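Hypothetical membrane protein (Corynebacterium glutamicum, PDB 6JSA) binds heme through its C-terminal domain, the part crystallised here, and probably passes it along the corynebacterial heme-uptake machinery. Local coordinates at residues A81-S86 and G92-D97. Numbering follows the deposited sequence.
Sequences ANIEIS and GELIAD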
ATOM      1  N   ALA A  81       6.820   3.315   1.916  1.00  7.94           N
ATOM      2  CA  ALA A  81       7.506   3.603   0.660  1.00  8.26           C
ATOM      3  C   ALA A  81       7.590   2.367  -0.225  1.00  7.35           C
ATOM      4  O   ALA A  81       7.564   1.227   0.246  1.00  8.00           O
ATOM      5  CB  ALA A  81       8.921   4.129   0.903  1.00  9.40           C
ATOM      6  N   ASN A  82       7.714   2.614  -1.532  1.00  6.85           N
ATOM      7  CA  ASN A  82       8.012   1.558  -2.504  1.00  7.81           C
ATOM      8  C   ASN A  82       7.001   0.412  -2.437  1.00  7.38           C
ATOM      9  O   ASN A  82       7.362  -0.767  -2.290  1.00  8.61           O
ATOM     10  CB  ASN A  82       9.439   1.049  -2.318  1.00  8.45           C
ATOM     11  CG  ASN A  82      10.457   2.119  -2.552  1.00  9.29           C
ATOM     12  OD1 ASN A  82      10.421   2.795  -3.578  1.00 10.00           O
ATOM     13  ND2 ASN A  82      11.373   2.292  -1.607  1.00 10.82           N
ATOM     14  N   ILE A  83       5.718   0.752  -2.569  1.00  7.21           N
ATOM     15  CA  ILE A  83       4.700  -0.291  -2.488  1.00  7.40           C
ATOM     16  C   ILE A  83       4.808  -1.226  -3.686  1.00  8.01           C
ATOM     17  O   ILE A  83       5.253  -0.846  -4.781  1.00  9.13           O
ATOM     18  CB  ILE A  83       3.266   0.244  -2.316  1.00  9.18           C
ATOM     19  CG1 ILE A  83       2.740   0.858  -3.608  1.00  9.67           C
ATOM     20  CG2 ILE A  83       3.173   1.198  -1.142  1.00  9.78           C
ATOM     21  CD1 ILE A  83       1.218   0.937  -3.625  1.00 10.62           C
ATOM     22  N   GLU A  84       4.399  -2.470  -3.466  1.00  7.49           N
ATOM     23  CA  GLU A  84       4.416  -3.510  -4.482  1.00  8.03           C
ATOM     24  C   GLU A  84       3.159  -4.343  -4.306  1.00  8.16           C
ATOM     25  O   GLU A  84       2.833  -4.748  -3.185  1.00  8.90           O
ATOM     26  CB  GLU A  84       5.653  -4.402  -4.324  1.00  9.02           C
ATOM     27  CG  GLU A  84       5.622  -5.676  -5.146  1.00 11.10           C
ATOM     28  CD  GLU A  84       6.834  -6.545  -4.901  1.00 12.94           C
ATOM     29  OE1 GLU A  84       7.805  -6.063  -4.268  1.00 14.05           O
ATOM     30  OE2 GLU A  84       6.814  -7.717  -5.334  1.00 14.20           O
ATOM     31  N   ILE A  85       2.433  -4.553  -5.400  1.00  8.25           N
ATOM     32  CA  ILE A  85       1.321  -5.491  -5.444  1.00  9.04           C
ATOM     33  C   ILE A  85       1.844  -6.788  -6.040  1.00  9.33           C
ATOM     34  O   ILE A  85       2.254  -6.826  -7.204  1.00  9.56           O
ATOM     35  CB  ILE A  85       0.166  -4.936  -6.291  1.00  9.61           C
ATOM     36  CG1 ILE A  85      -0.376  -3.644  -5.672  1.00 10.16           C
ATOM     37  CG2 ILE A  85      -0.927  -5.976  -6.428  1.00 10.40           C
ATOM     38  CD1 ILE A  85      -1.339  -2.903  -6.570  1.00 10.71           C
ATOM     39  N   SER A  86       1.841  -7.849  -5.247  1.00  9.94           N
ATOM     40  CA  SER A  86       2.245  -9.172  -5.691  1.00 10.72           C
ATOM     41  C   SER A  86       1.016 -10.066  -5.669  1.00 11.05           C
ATOM     42  O   SER A  86       0.213  -9.997  -4.736  1.00 12.32           O
ATOM     43  CB  SER A  86       3.321  -9.720  -4.753  1.00 13.44           C
ATOM     44  OG  SER A  86       3.822 -10.958  -5.201  1.00 15.21           O
ATOM     45  N   GLY A  92      -2.826 -12.422  -2.858  1.00 11.66           N
ATOM     46  CA  GLY A  92      -1.542 -11.777  -3.004  1.00 11.50           C
ATOM     47  C   GLY A  92      -1.105 -11.069  -1.748  1.00 10.70           C
ATOM     48  O   GLY A  92      -1.623 -11.312  -0.654  1.00 10.63           O
ATOM     49  N   GLU A  93      -0.137 -10.176  -1.928  1.00 10.13           N
ATOM     50  CA  GLU A  93       0.480  -9.454  -0.828  1.00 10.56           C
ATOM     51  C   GLU A  93       0.718  -8.012  -1.235  1.00  9.58           C
ATOM     52  O   GLU A  93       1.105  -7.725  -2.376  1.00 10.35           O
ATOM     53  CB  GLU A  93       1.825 -10.085  -0.458  1.00 12.22           C
ATOM     54  CG  GLU A  93       1.706 -11.502   0.072  1.00 15.06           C
ATOM     55  CD  GLU A  93       3.051 -12.130   0.373  1.00 18.14           C
ATOM     56  OE1 GLU A  93       4.047 -11.773  -0.290  1.00 19.91           O
ATOM     57  OE2 GLU A  93       3.113 -12.982   1.280  1.00 20.76           O
ATOM     58  N   LEU A  94       0.495  -7.109  -0.296  1.00  8.46           N
ATOM     59  CA  LEU A  94       0.878  -5.711  -0.447  1.00  7.85           C
ATOM     60  C   LEU A  94       2.148  -5.525   0.373  1.00  7.23           C
ATOM     61  O   LEU A  94       2.132  -5.697   1.597  1.00  9.04           O
ATOM     62  CB  LEU A  94      -0.245  -4.805   0.046  1.00  8.47           C
ATOM     63  CG  LEU A  94      -0.010  -3.303  -0.089  1.00 10.61           C
ATOM     64  CD1 LEU A  94       0.349  -2.923  -1.519  1.00 12.66           C
ATOM     65  CD2 LEU A  94      -1.257  -2.565   0.380  1.00 12.36           C
ATOM     66  N   ILE A  95       3.249  -5.225  -0.304  1.00  7.83           N
ATOM     67  CA  ILE A  95       4.570  -5.113   0.303  1.00  8.18           C
ATOM     68  C   ILE A  95       5.005  -3.652   0.268  1.00  8.08           C
ATOM     69  O   ILE A  95       4.738  -2.942  -0.706  1.00  8.49           O
ATOM     70  CB  ILE A  95       5.556  -6.003  -0.482  1.00  9.49           C
ATOM     71  CG1 ILE A  95       5.122  -7.475  -0.424  1.00 11.92           C
ATOM     72  CG2 ILE A  95       6.981  -5.832   0.008  1.00 10.96           C
ATOM     73  CD1 ILE A  95       5.729  -8.331  -1.524  1.00 13.69           C
ATOM     74  N   ALA A  96       5.684  -3.200   1.322  1.00  7.69           N
ATOM     75  CA  ALA A  96       6.213  -1.843   1.347  1.00  7.52           C
ATOM     76  C   ALA A  96       7.372  -1.786   2.328  1.00  7.36           C
ATOM     77  O   ALA A  96       7.534  -2.668   3.175  1.00  8.43           O
ATOM     78  CB  ALA A  96       5.136  -0.832   1.738  1.00  8.11           C
ATOM     79  N   ASP A  97       8.183  -0.737   2.194  1.00  7.41           N
ATOM     80  CA  ASP A  97       9.187  -0.387   3.190  1.00  7.41           C
ATOM     81  C   ASP A  97       8.522   0.513   4.223  1.00  7.09           C
ATOM     82  O   ASP A  97       7.917   1.529   3.866  1.00  8.71           O
ATOM     83  CB  ASP A  97      10.332   0.398   2.546  1.00  8.12           C
ATOM     84  CG  ASP A  97      10.970  -0.328   1.373  1.00  9.50           C
ATOM     85  OD1 ASP A  97      10.840  -1.568   1.287  1.00 11.07           O
ATOM     86  OD2 ASP A  97      11.613   0.352   0.542  1.00 10.75           O
TER
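The side-chain amide of N82 reaches the carboxylate of D97 through ND2, 2.9 Å from OD2, in a nearly straight bond. OD2 lies close to the amide plane, but the amide meets it on its anti side, 34° out of the carboxylate plane, the planes 70° apart. With CG beside its backbone N (chi1 -55°), D97 brings its carboxylate across the end of the N82 side chain. N82, in the left-handed region, lies in the beta bulge between A81 and E84, where the register shifts by one. Backbone pairs flank the bulge: D97 N donates to A81 O at 2.8 Å, and E84 N to I95 O at the same length.

Beyond it, the extended chain of E84 runs beside I95, its CD 4.0 Å from I95 CD1. R112 ties this face together by salt bridges to both D97 and E84 and a hydrogen bond to N82 O, while S60 holds the second carboxylate oxygen of E84. On the buried face, I83 CG2 packs 4.0 Å from A96 CB, and L94 CD1 lies 4.3 Å from I85 CG1; W12, L118 and I159 continue this apolar layer. The arrangement is an antiparallel beta hairpin with a bulge, within the beta-rich HtaA domain and away from its heme site.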